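Local coordinates for protein multiheme cytochrome cf (Carboxydothermus ferrireducens DSM 11255, PDB 6QVM) that probably passes electrons along a chain of eleven c-type hemes to insoluble extracellular Fe(III), serving as a reductase inserted in the S-layer, at residues C38-A43 against P76-G81; S71-P76 against G365-I370. All coordinates share one frame; numbering follows the deposited sequence.

Interaction 1 of 2, residues C38-A43 against P76-G81. With HEC (heme c), chain E.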
ATOM      1  N   CYS A  38      11.125 -27.101   4.257  1.00 27.35           N
ATOM      2  CA  CYS A  38      10.532 -25.772   4.219  1.00 31.95           C
ATOM      3  C   CYS A  38       9.103 -25.749   3.702  1.00 33.70           C
ATOM      4  O   CYS A  38       8.390 -24.775   3.957  1.00 39.45           O
ATOM      5  CB  CYS A  38      11.375 -24.835   3.346  1.00 27.19           C
ATOM      6  SG  CYS A  38      13.093 -24.647   3.882  1.00 35.42           S
ATOM      7  N   HIS A  39       8.668 -26.780   2.982  1.00 28.70           N
ATOM      8  CA  HIS A  39       7.334 -26.823   2.401  1.00 26.54           C
ATOM      9  C   HIS A  39       6.514 -27.931   3.043  1.00 30.00           C
ATOM     10  O   HIS A  39       7.039 -28.999   3.371  1.00 31.28           O
ATOM     11  CB  HIS A  39       7.389 -27.052   0.886  1.00 21.06           C
ATOM     12  CG  HIS A  39       8.037 -25.938   0.129  1.00 25.66           C
ATOM     13  ND1 HIS A  39       7.348 -24.817  -0.284  1.00 24.89           N
ATOM     14  CD2 HIS A  39       9.313 -25.771  -0.289  1.00 24.46           C
ATOM     15  CE1 HIS A  39       8.175 -24.008  -0.924  1.00 30.83           C
ATOM     16  NE2 HIS A  39       9.372 -24.564  -0.943  1.00 28.69           N
ATOM     17  N   GLN A  40       5.221 -27.671   3.214  1.00 32.17           N
ATOM     18  CA  GLN A  40       4.301 -28.701   3.666  1.00 28.71           C
ATOM     19  C   GLN A  40       3.965 -29.647   2.522  1.00 30.78           C
ATOM     20  O   GLN A  40       3.864 -29.245   1.360  1.00 33.89           O
ATOM     21  CB  GLN A  40       3.020 -28.085   4.227  1.00 28.03           C
ATOM     22  CG  GLN A  40       3.232 -27.293   5.508  1.00 34.60           C
ATOM     23  CD  GLN A  40       1.965 -26.614   5.991  1.00 36.57           C
ATOM     24  OE1 GLN A  40       0.926 -27.253   6.131  1.00 47.00           O
ATOM     25  NE2 GLN A  40       2.040 -25.310   6.228  1.00 36.74           N
ATOM     26  N   VAL A  41       3.801 -30.920   2.864  1.00 29.25           N
ATOM     27  CA  VAL A  41       3.485 -31.953   1.884  1.00 30.03           C
ATOM     28  C   VAL A  41       2.148 -32.573   2.271  1.00 30.88           C
ATOM     29  O   VAL A  41       1.797 -32.587   3.461  1.00 29.32           O
ATOM     30  CB  VAL A  41       4.605 -33.004   1.801  1.00 36.86           C
ATOM     31  CG1 VAL A  41       5.942 -32.339   1.490  1.00 33.62           C
ATOM     32  CG2 VAL A  41       4.696 -33.787   3.099  1.00 48.98           C
ATOM     33  N   PRO A  42       1.365 -33.078   1.315  1.00 33.41           N
ATOM     34  CA  PRO A  42       0.055 -33.646   1.657  1.00 31.35           C
ATOM     35  C   PRO A  42       0.187 -34.829   2.603  1.00 31.76           C
ATOM     36  O   PRO A  42       1.199 -35.532   2.617  1.00 34.08           O
ATOM     37  CB  PRO A  42      -0.509 -34.084   0.300  1.00 31.02           C
ATOM     38  CG  PRO A  42       0.211 -33.239  -0.692  1.00 32.22           C
ATOM     39  CD  PRO A  42       1.597 -33.060  -0.137  1.00 32.01           C
ATOM     40  N   ALA A  43      -0.867 -35.045   3.397  1.00 30.47           N
ATOM     41  CA  ALA A  43      -0.879 -36.156   4.345  1.00 39.13           C
ATOM     42  C   ALA A  43      -0.631 -37.482   3.642  1.00 43.11           C
ATOM     43  O   ALA A  43       0.056 -38.360   4.177  1.00 31.90           O
ATOM     44  CB  ALA A  43      -2.206 -36.192   5.099  1.00 31.87           C
ATOM     45  N   PRO A  76       2.466 -24.809   1.083  1.00 33.94           N
ATOM     46  CA  PRO A  76       2.727 -23.724   2.034  1.00 31.23           C
ATOM     47  C   PRO A  76       3.956 -24.017   2.882  1.00 32.15           C
ATOM     48  O   PRO A  76       4.393 -25.161   3.030  1.00 40.43           O
ATOM     49  CB  PRO A  76       1.453 -23.678   2.892  1.00 31.23           C
ATOM     50  CG  PRO A  76       0.430 -24.497   2.130  1.00 25.26           C
ATOM     51  CD  PRO A  76       1.233 -25.541   1.412  1.00 29.42           C
ATOM     52  N   LEU A  77       4.508 -22.954   3.463  1.00 27.66           N
ATOM     53  CA  LEU A  77       5.763 -23.070   4.186  1.00 26.98           C
ATOM     54  C   LEU A  77       5.555 -23.711   5.551  1.00 26.32           C
ATOM     55  O   LEU A  77       4.537 -23.495   6.214  1.00 25.04           O
ATOM     56  CB  LEU A  77       6.409 -21.696   4.352  1.00 30.54           C
ATOM     57  CG  LEU A  77       6.727 -20.934   3.067  1.00 28.96           C
ATOM     58  CD1 LEU A  77       7.201 -19.525   3.387  1.00 19.71           C
ATOM     59  CD2 LEU A  77       7.773 -21.674   2.251  1.00 28.64           C
ATOM     60  N   THR A  78       6.533 -24.514   5.962  1.00 21.12           N
ATOM     61  CA  THR A  78       6.623 -24.964   7.339  1.00 24.03           C
ATOM     62  C   THR A  78       7.170 -23.833   8.211  1.00 29.00           C
ATOM     63  O   THR A  78       7.503 -22.749   7.727  1.00 33.23           O
ATOM     64  CB  THR A  78       7.520 -26.198   7.443  1.00 27.11           C
ATOM     65  OG1 THR A  78       8.857 -25.861   7.046  1.00 29.24           O
ATOM     66  CG2 THR A  78       7.000 -27.316   6.545  1.00 17.42           C
ATOM     67  N   GLU A  79       7.265 -24.089   9.519  1.00 26.71           N
ATOM     68  CA  GLU A  79       7.899 -23.116  10.403  1.00 30.15           C
ATOM     69  C   GLU A  79       9.321 -22.830   9.941  1.00 33.25           C
ATOM     70  O   GLU A  79       9.769 -21.679   9.919  1.00 46.40           O
ATOM     71  CB  GLU A  79       7.906 -23.624  11.842  1.00 28.81           C
ATOM     72  CG  GLU A  79       8.640 -22.701  12.804  1.00 45.99           C
ATOM     73  CD  GLU A  79       8.620 -23.209  14.238  1.00 54.26           C
ATOM     74  OE1 GLU A  79       8.566 -24.447  14.454  1.00 48.77           O
ATOM     75  OE2 GLU A  79       8.650 -22.360  15.155  1.00 44.41           O
ATOM     76  N   ARG A  80      10.045 -23.885   9.561  1.00 36.15           N
ATOM     77  CA  ARG A  80      11.417 -23.719   9.093  1.00 34.65           C
ATOM     78  C   ARG A  80      11.468 -22.873   7.827  1.00 34.85           C
ATOM     79  O   ARG A  80      12.391 -22.068   7.645  1.00 38.14           O
ATOM     80  CB  ARG A  80      12.069 -25.084   8.864  1.00 38.60           C
ATOM     81  CG  ARG A  80      12.312 -25.858  10.145  1.00 42.87           C
ATOM     82  CD  ARG A  80      13.445 -25.234  10.947  1.00 41.65           C
ATOM     83  NE  ARG A  80      13.350 -25.528  12.373  1.00 48.95           N
ATOM     84  CZ  ARG A  80      14.143 -24.988  13.291  1.00 50.03           C
ATOM     85  NH1 ARG A  80      15.087 -24.135  12.920  1.00 36.54           N
ATOM     86  NH2 ARG A  80      13.987 -25.287  14.572  1.00 52.07           N
ATOM     87  N   GLY A  81      10.490 -23.048   6.934  1.00 32.57           N
ATOM     88  CA  GLY A  81      10.450 -22.224   5.732  1.00 26.24           C
ATOM     89  C   GLY A  81      10.169 -20.765   6.042  1.00 34.60           C
ATOM     90  O   GLY A  81      10.788 -19.860   5.472  1.00 29.65           O
TER
HETATM   91 FE   HEC E 701      10.739 -23.893  -2.099  1.00 29.93          FE
HETATM   92  CHA HEC E 701       8.920 -21.119  -3.025  1.00 28.19           C
HETATM   93  CHB HEC E 701       9.415 -25.631  -4.738  1.00 28.76           C
HETATM   94  CHC HEC E 701      12.737 -26.588  -1.306  1.00 31.73           C
HETATM   95  CHD HEC E 701      11.830 -22.273   0.770  1.00 26.17           C
HETATM   96  NA  HEC E 701       9.432 -23.454  -3.600  1.00 26.83           N
HETATM   97  C1A HEC E 701       8.761 -22.260  -3.777  1.00 34.27           C
HETATM   98  C2A HEC E 701       7.863 -22.401  -4.904  1.00 29.87           C
HETATM   99  C3A HEC E 701       7.991 -23.656  -5.367  1.00 25.98           C
HETATM  100  C4A HEC E 701       8.979 -24.338  -4.558  1.00 32.27           C
HETATM  101  CMA HEC E 701       7.239 -24.282  -6.559  1.00 34.33           C
HETATM  102  CAA HEC E 701       6.919 -21.289  -5.422  1.00 34.02           C
HETATM  103  CBA HEC E 701       7.328 -20.847  -6.825  1.00 40.80           C
HETATM  104  CGA HEC E 701       8.511 -19.920  -6.759  1.00 53.87           C
HETATM  105  O1A HEC E 701       9.357 -19.972  -7.689  1.00 62.85           O
HETATM  106  O2A HEC E 701       8.607 -19.129  -5.785  1.00 54.49           O
HETATM  107  NB  HEC E 701      11.019 -25.760  -2.865  1.00 31.15           N
HETATM  108  C1B HEC E 701      10.394 -26.257  -3.994  1.00 29.28           C
HETATM  109  C2B HEC E 701      10.943 -27.569  -4.263  1.00 39.16           C
HETATM  110  C3B HEC E 701      11.855 -27.846  -3.310  1.00 37.64           C
HETATM  111  C4B HEC E 701      11.929 -26.702  -2.420  1.00 31.85           C
HETATM  112  CMB HEC E 701      10.483 -28.468  -5.434  1.00 33.57           C
HETATM  113  CAB HEC E 701      12.703 -29.133  -3.168  1.00 38.17           C
HETATM  114  CBB HEC E 701      13.641 -29.340  -4.379  1.00 23.25           C
HETATM  115  NC  HEC E 701      12.003 -24.353  -0.549  1.00 25.59           N
HETATM  116  C1C HEC E 701      12.758 -25.510  -0.441  1.00 29.50           C
HETATM  117  C2C HEC E 701      13.583 -25.409   0.752  1.00 25.03           C
HETATM  118  C3C HEC E 701      13.375 -24.192   1.303  1.00 24.73           C
HETATM  119  C4C HEC E 701      12.355 -23.522   0.505  1.00 30.69           C
HETATM  120  CMC HEC E 701      14.615 -26.478   1.187  1.00 26.18           C
HETATM  121  CAC HEC E 701      14.002 -23.590   2.596  1.00 28.99           C
HETATM  122  CBC HEC E 701      15.546 -23.510   2.556  1.00 27.00           C
HETATM  123  ND  HEC E 701      10.423 -21.998  -1.257  1.00 31.98           N
HETATM  124  C1D HEC E 701      10.991 -21.557  -0.061  1.00 24.11           C
HETATM  125  C2D HEC E 701      10.561 -20.200   0.179  1.00 33.47           C
HETATM  126  C3D HEC E 701       9.653 -19.848  -1.006  1.00 29.51           C
HETATM  127  C4D HEC E 701       9.629 -21.018  -1.846  1.00 27.25           C
HETATM  128  CMD HEC E 701      10.940 -19.298   1.371  1.00 31.99           C
HETATM  129  CAD HEC E 701       8.929 -18.518  -1.277  1.00 28.77           C
HETATM  130  CBD HEC E 701       9.912 -17.627  -2.033  1.00 30.77           C
HETATM  131  CGD HEC E 701       9.265 -16.320  -2.417  1.00 37.64           C
HETATM  132  O1D HEC E 701       8.102 -16.339  -2.903  1.00 38.61           O
HETATM  133  O2D HEC E 701       9.928 -15.264  -2.246  1.00 34.13           O
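C38 and H39 lie against L77 and T78, and they end a CXXCH heme c-binding motif. The thioether of C38 joins SG to heme CAC at 1.9 Å. H39 binds the iron through NE2, and the other axial ligand is T24 N. I75 O accepts from H39 ND1 and so limits rotation of the ring.

Backbone bonds hold the two segments in antiparallel register. T78 N donates to C38 O at 2.7 Å, and Q40 N donates to P76 O at 2.6 Å. Between these bonds H39 and L77 form a single non-hydrogen-bonded pair. CA-H...O contacts from L77 to C38 O and from H39 to P76 O add to the bridge.

Two polar side chains, those of Q40 and T78, slide past each other and add further bonds. The Q40 chain runs extended beyond CG (chi2 176°) across the P76 ring. Q40 NE2 reaches L77 O at 3.1 Å, with the acceptor in the amide plane but the donor above the carbonyl plane. T78 is the N-cap of helix 79-86. With chi1 at 63° the T78 hydroxyl folds back over its own backbone. T78 OG1 accepts from G81 N at 3.3 Å and also bonds to Y37 O. The same torsion turns CG2 onto the H39 carbonyl group. A valine in place of T78 would probably leave G81 N without its cap and Y37 O without its hydroxyl mate.

Apolar contact is made next to the heme. The H39 and L77 side chains point the same way, side by side. L77 CD2 lies 4.0 Å from H39 CE1 and 3.8 Å from heme C2D.

Interaction 2 of 2, residues S71-P76 against G365-I370. With HEC (heme c), chain G.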
ATOM      1  N   SER A  71       3.427 -22.864  -6.792  1.00 37.38           N
ATOM      2  CA  SER A  71       2.974 -21.839  -5.867  1.00 32.58           C
ATOM      3  C   SER A  71       2.994 -22.383  -4.448  1.00 34.83           C
ATOM      4  O   SER A  71       2.824 -23.585  -4.230  1.00 37.63           O
ATOM      5  CB  SER A  71       1.561 -21.374  -6.234  1.00 25.60           C
ATOM      6  OG  SER A  71       0.957 -20.652  -5.175  1.00 30.14           O
ATOM      7  N   THR A  72       3.193 -21.479  -3.489  1.00 29.07           N
ATOM      8  CA  THR A  72       3.076 -21.827  -2.081  1.00 28.69           C
ATOM      9  C   THR A  72       1.629 -21.998  -1.645  1.00 28.71           C
ATOM     10  O   THR A  72       1.386 -22.350  -0.487  1.00 33.91           O
ATOM     11  CB  THR A  72       3.764 -20.783  -1.199  1.00 26.53           C
ATOM     12  OG1 THR A  72       3.398 -19.469  -1.638  1.00 31.50           O
ATOM     13  CG2 THR A  72       5.276 -20.944  -1.260  1.00 27.94           C
ATOM     14  N   ALA A  73       0.669 -21.764  -2.540  1.00 24.29           N
ATOM     15  CA  ALA A  73      -0.701 -22.179  -2.263  1.00 28.38           C
ATOM     16  C   ALA A  73      -0.828 -23.693  -2.310  1.00 29.24           C
ATOM     17  O   ALA A  73      -1.646 -24.273  -1.589  1.00 31.65           O
ATOM     18  CB  ALA A  73      -1.660 -21.526  -3.256  1.00 25.45           C
ATOM     19  N   GLN A  74      -0.026 -24.344  -3.154  1.00 29.44           N
ATOM     20  CA  GLN A  74       0.023 -25.803  -3.175  1.00 28.98           C
ATOM     21  C   GLN A  74       0.891 -26.328  -2.039  1.00 27.05           C
ATOM     22  O   GLN A  74       0.511 -27.268  -1.335  1.00 28.64           O
ATOM     23  CB  GLN A  74       0.561 -26.301  -4.519  1.00 30.56           C
ATOM     24  CG  GLN A  74      -0.156 -25.755  -5.746  1.00 19.36           C
ATOM     25  CD  GLN A  74       0.630 -26.016  -7.018  1.00 33.79           C
ATOM     26  OE1 GLN A  74       1.625 -25.345  -7.302  1.00 35.60           O
ATOM     27  NE2 GLN A  74       0.208 -27.018  -7.776  1.00 40.24           N
ATOM     28  N   ILE A  75       2.073 -25.744  -1.869  1.00 27.69           N
ATOM     29  CA  ILE A  75       3.033 -26.200  -0.869  1.00 27.41           C
ATOM     30  C   ILE A  75       3.332 -25.061   0.102  1.00 30.55           C
ATOM     31  O   ILE A  75       4.364 -24.385  -0.026  1.00 28.06           O
ATOM     32  CB  ILE A  75       4.312 -26.735  -1.534  1.00 25.78           C
ATOM     33  CG1 ILE A  75       4.751 -25.826  -2.687  1.00 23.09           C
ATOM     34  CG2 ILE A  75       4.076 -28.142  -2.044  1.00 29.57           C
ATOM     35  CD1 ILE A  75       6.149 -26.123  -3.186  1.00 26.66           C
ATOM     36  N   PRO A  76       2.466 -24.809   1.083  1.00 33.94           N
ATOM     37  CA  PRO A  76       2.727 -23.724   2.034  1.00 31.23           C
ATOM     38  C   PRO A  76       3.956 -24.017   2.882  1.00 32.15           C
ATOM     39  O   PRO A  76       4.393 -25.161   3.030  1.00 40.43           O
ATOM     40  CB  PRO A  76       1.453 -23.678   2.892  1.00 31.23           C
ATOM     41  CG  PRO A  76       0.430 -24.497   2.130  1.00 25.26           C
ATOM     42  CD  PRO A  76       1.233 -25.541   1.412  1.00 29.42           C
ATOM     43  N   GLY A 365       2.965 -18.195   4.153  1.00 28.48           N
ATOM     44  CA  GLY A 365       3.327 -17.724   2.826  1.00 27.55           C
ATOM     45  C   GLY A 365       2.336 -18.121   1.755  1.00 32.65           C
ATOM     46  O   GLY A 365       2.695 -18.195   0.575  1.00 36.14           O
ATOM     47  N   ASP A 366       1.087 -18.384   2.141  1.00 31.14           N
ATOM     48  CA  ASP A 366       0.072 -18.858   1.213  1.00 29.48           C
ATOM     49  C   ASP A 366      -0.623 -17.654   0.586  1.00 29.60           C
ATOM     50  O   ASP A 366      -1.336 -16.927   1.294  1.00 30.27           O
ATOM     51  CB  ASP A 366      -0.930 -19.750   1.938  1.00 27.63           C
ATOM     52  CG  ASP A 366      -1.945 -20.397   1.007  1.00 40.58           C
ATOM     53  OD1 ASP A 366      -2.021 -20.010  -0.184  1.00 36.38           O
ATOM     54  OD2 ASP A 366      -2.671 -21.301   1.480  1.00 45.47           O
ATOM     55  N   PRO A 367      -0.460 -17.409  -0.716  1.00 29.33           N
ATOM     56  CA  PRO A 367      -1.070 -16.214  -1.321  1.00 28.28           C
ATOM     57  C   PRO A 367      -2.588 -16.237  -1.343  1.00 32.54           C
ATOM     58  O   PRO A 367      -3.202 -15.181  -1.545  1.00 36.15           O
ATOM     59  CB  PRO A 367      -0.493 -16.207  -2.743  1.00 35.35           C
ATOM     60  CG  PRO A 367      -0.118 -17.620  -3.013  1.00 27.89           C
ATOM     61  CD  PRO A 367       0.303 -18.203  -1.693  1.00 30.48           C
ATOM     62  N   THR A 368      -3.216 -17.401  -1.170  1.00 31.99           N
ATOM     63  CA  THR A 368      -4.671 -17.450  -1.116  1.00 37.14           C
ATOM     64  C   THR A 368      -5.223 -16.976   0.214  1.00 34.43           C
ATOM     65  O   THR A 368      -6.447 -16.964   0.376  1.00 37.61           O
ATOM     66  CB  THR A 368      -5.178 -18.868  -1.389  1.00 36.32           C
ATOM     67  OG1 THR A 368      -4.783 -19.730  -0.314  1.00 38.33           O
ATOM     68  CG2 THR A 368      -4.631 -19.394  -2.711  1.00 30.50           C
ATOM     69  N   LYS A 369      -4.367 -16.601   1.166  1.00 33.64           N
ATOM     70  CA  LYS A 369      -4.797 -16.150   2.483  1.00 27.02           C
ATOM     71  C   LYS A 369      -4.548 -14.663   2.697  1.00 31.93           C
ATOM     72  O   LYS A 369      -4.603 -14.189   3.840  1.00 32.68           O
ATOM     73  CB  LYS A 369      -4.097 -16.968   3.569  1.00 32.41           C
ATOM     74  CG  LYS A 369      -4.340 -18.472   3.469  1.00 37.72           C
ATOM     75  CD  LYS A 369      -5.829 -18.774   3.419  1.00 42.62           C
ATOM     76  CE  LYS A 369      -6.108 -20.250   3.645  1.00 43.58           C
ATOM     77  NZ  LYS A 369      -5.397 -21.102   2.660  1.00 49.63           N
ATOM     78  N   ILE A 370      -4.274 -13.919   1.626  1.00 31.45           N
ATOM     79  CA  ILE A 370      -4.058 -12.480   1.694  1.00 28.71           C
ATOM     80  C   ILE A 370      -4.667 -11.866   0.440  1.00 29.58           C
ATOM     81  O   ILE A 370      -4.818 -12.531  -0.590  1.00 30.52           O
ATOM     82  CB  ILE A 370      -2.551 -12.141   1.839  1.00 26.42           C
ATOM     83  CG1 ILE A 370      -2.355 -10.718   2.371  1.00 21.60           C
ATOM     84  CG2 ILE A 370      -1.830 -12.320   0.519  1.00 26.20           C
ATOM     85  CD1 ILE A 370      -2.657 -10.572   3.846  1.00 17.68           C
TER
HETATM   86 FE   HEC G 703       3.161 -12.261   1.997  1.00 24.11          FE
HETATM   87  CHA HEC G 703       2.478 -13.224  -1.232  1.00 25.14           C
HETATM   88  CHB HEC G 703       1.231  -9.447   1.554  1.00 19.20           C
HETATM   89  CHC HEC G 703       3.568 -11.441   5.311  1.00 27.91           C
HETATM   90  CHD HEC G 703       5.568 -14.686   2.325  1.00 25.37           C
HETATM   91  NA  HEC G 703       2.085 -11.466   0.454  1.00 19.53           N
HETATM   92  C1A HEC G 703       1.911 -12.044  -0.791  1.00 26.85           C
HETATM   93  C2A HEC G 703       1.041 -11.180  -1.564  1.00 24.70           C
HETATM   94  C3A HEC G 703       0.699 -10.137  -0.798  1.00 25.30           C
HETATM   95  C4A HEC G 703       1.351 -10.297   0.482  1.00 23.93           C
HETATM   96  CMA HEC G 703      -0.220  -8.969  -1.213  1.00 20.03           C
HETATM   97  CAA HEC G 703       0.580 -11.444  -3.013  1.00 22.72           C
HETATM   98  CBA HEC G 703      -0.666 -12.328  -2.938  1.00 32.09           C
HETATM   99  CGA HEC G 703      -1.170 -12.646  -4.323  1.00 40.63           C
HETATM  100  O1A HEC G 703      -0.351 -13.029  -5.206  1.00 40.77           O
HETATM  101  O2A HEC G 703      -2.406 -12.516  -4.536  1.00 37.97           O
HETATM  102  NB  HEC G 703       2.564 -10.695   3.203  1.00 23.91           N
HETATM  103  C1B HEC G 703       1.633  -9.736   2.844  1.00 19.74           C
HETATM  104  C2B HEC G 703       1.158  -9.096   4.061  1.00 21.07           C
HETATM  105  C3B HEC G 703       1.819  -9.640   5.102  1.00 22.37           C
HETATM  106  C4B HEC G 703       2.710 -10.659   4.575  1.00 21.53           C
HETATM  107  CMB HEC G 703       0.124  -7.946   4.095  1.00 20.25           C
HETATM  108  CAB HEC G 703       1.670  -9.292   6.602  1.00 24.14           C
HETATM  109  CBB HEC G 703       0.291  -9.753   7.123  1.00 25.86           C
HETATM  110  NC  HEC G 703       4.360 -12.915   3.514  1.00 20.49           N
HETATM  111  C1C HEC G 703       4.365 -12.443   4.812  1.00 22.64           C
HETATM  112  C2C HEC G 703       5.231 -13.279   5.620  1.00 28.69           C
HETATM  113  C3C HEC G 703       5.851 -14.138   4.785  1.00 27.93           C
HETATM  114  C4C HEC G 703       5.281 -13.945   3.455  1.00 28.49           C
HETATM  115  CMC HEC G 703       5.571 -13.012   7.109  1.00 22.22           C
HETATM  116  CAC HEC G 703       6.938 -15.183   5.154  1.00 32.09           C
HETATM  117  CBC HEC G 703       6.380 -16.217   6.148  1.00 31.83           C
HETATM  118  ND  HEC G 703       3.907 -13.715   0.734  1.00 23.94           N
HETATM  119  C1D HEC G 703       4.887 -14.632   1.117  1.00 25.45           C
HETATM  120  C2D HEC G 703       5.113 -15.533   0.015  1.00 30.95           C
HETATM  121  C3D HEC G 703       4.151 -15.092  -1.093  1.00 27.15           C
HETATM  122  C4D HEC G 703       3.444 -13.949  -0.561  1.00 25.66           C
HETATM  123  CMD HEC G 703       6.104 -16.712  -0.016  1.00 26.87           C
HETATM  124  CAD HEC G 703       3.994 -15.747  -2.479  1.00 28.88           C
HETATM  125  CBD HEC G 703       5.111 -15.243  -3.383  1.00 32.60           C
HETATM  126  CGD HEC G 703       4.915 -13.767  -3.602  1.00 39.03           C
HETATM  127  O1D HEC G 703       3.942 -13.396  -4.308  1.00 45.02           O
HETATM  128  O2D HEC G 703       5.726 -12.965  -3.072  1.00 42.36           O
HETATM  129  O   HOH W   1      -3.664 -23.117  -0.236  1.00 34.95           O
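Part of the wall of a heme c pocket is built here from T72 on one segment and from G365, P367 and I370 on the other. T72 OG1 donates to G365 O at 2.6 Å, tilted 25° from the carbonyl plane. A chi1 of 46° swings the T72 hydroxyl toward G365 O. T72 OG1 also meets P367 CD at 3.3 Å. G365 O also packs on the porphyrin, 3.6 Å from heme C2D. I370 CG2 lies equally near the heme, at C3A.

D366 forms an Asx turn, and its OD1 accepts from T368 N. T368 OG1 donates to D366 OD1 at 2.8 Å, and both donors come from one face of the carboxylate plane. OD2 makes a salt bridge with K369 NZ, which is likely to favour the charged form of this buried acid. On the other segment S71 OG closes an ST turn by accepting from A73 N.

A73 lies against this acid. A73 CB is 3.4 Å from D366 OD1 and also touches T368 CG2. A water donates to both A73 O and D366 OD2 and so bridges the two segments. The P367 ring reaches both ways: its CG lies 3.9 Å from S71 OG, while its CB packs on the propionate carbon CBA of the heme.

From the N terminus, segment 38-43 comes first, just after helix 35-38. Interaction 1 pairs it with 76-81 and closes a short loop that holds helix 59-63. Segment 71-76 lies within that loop, at its far end, and shares P76 with interaction 1. Interaction 2 takes it to 365-370, after helix 359-362, and closes a much longer loop that includes the five-stranded antiparallel sheet. The two closures therefore cross. The contacts also touch directly, where Q40 O packs on I75 CG2 at 3.6 Å. Together they tie the N-terminal heme-binding region and the start of helix 79-86 to a neighbouring heme pocket that also draws on residues far along the chain.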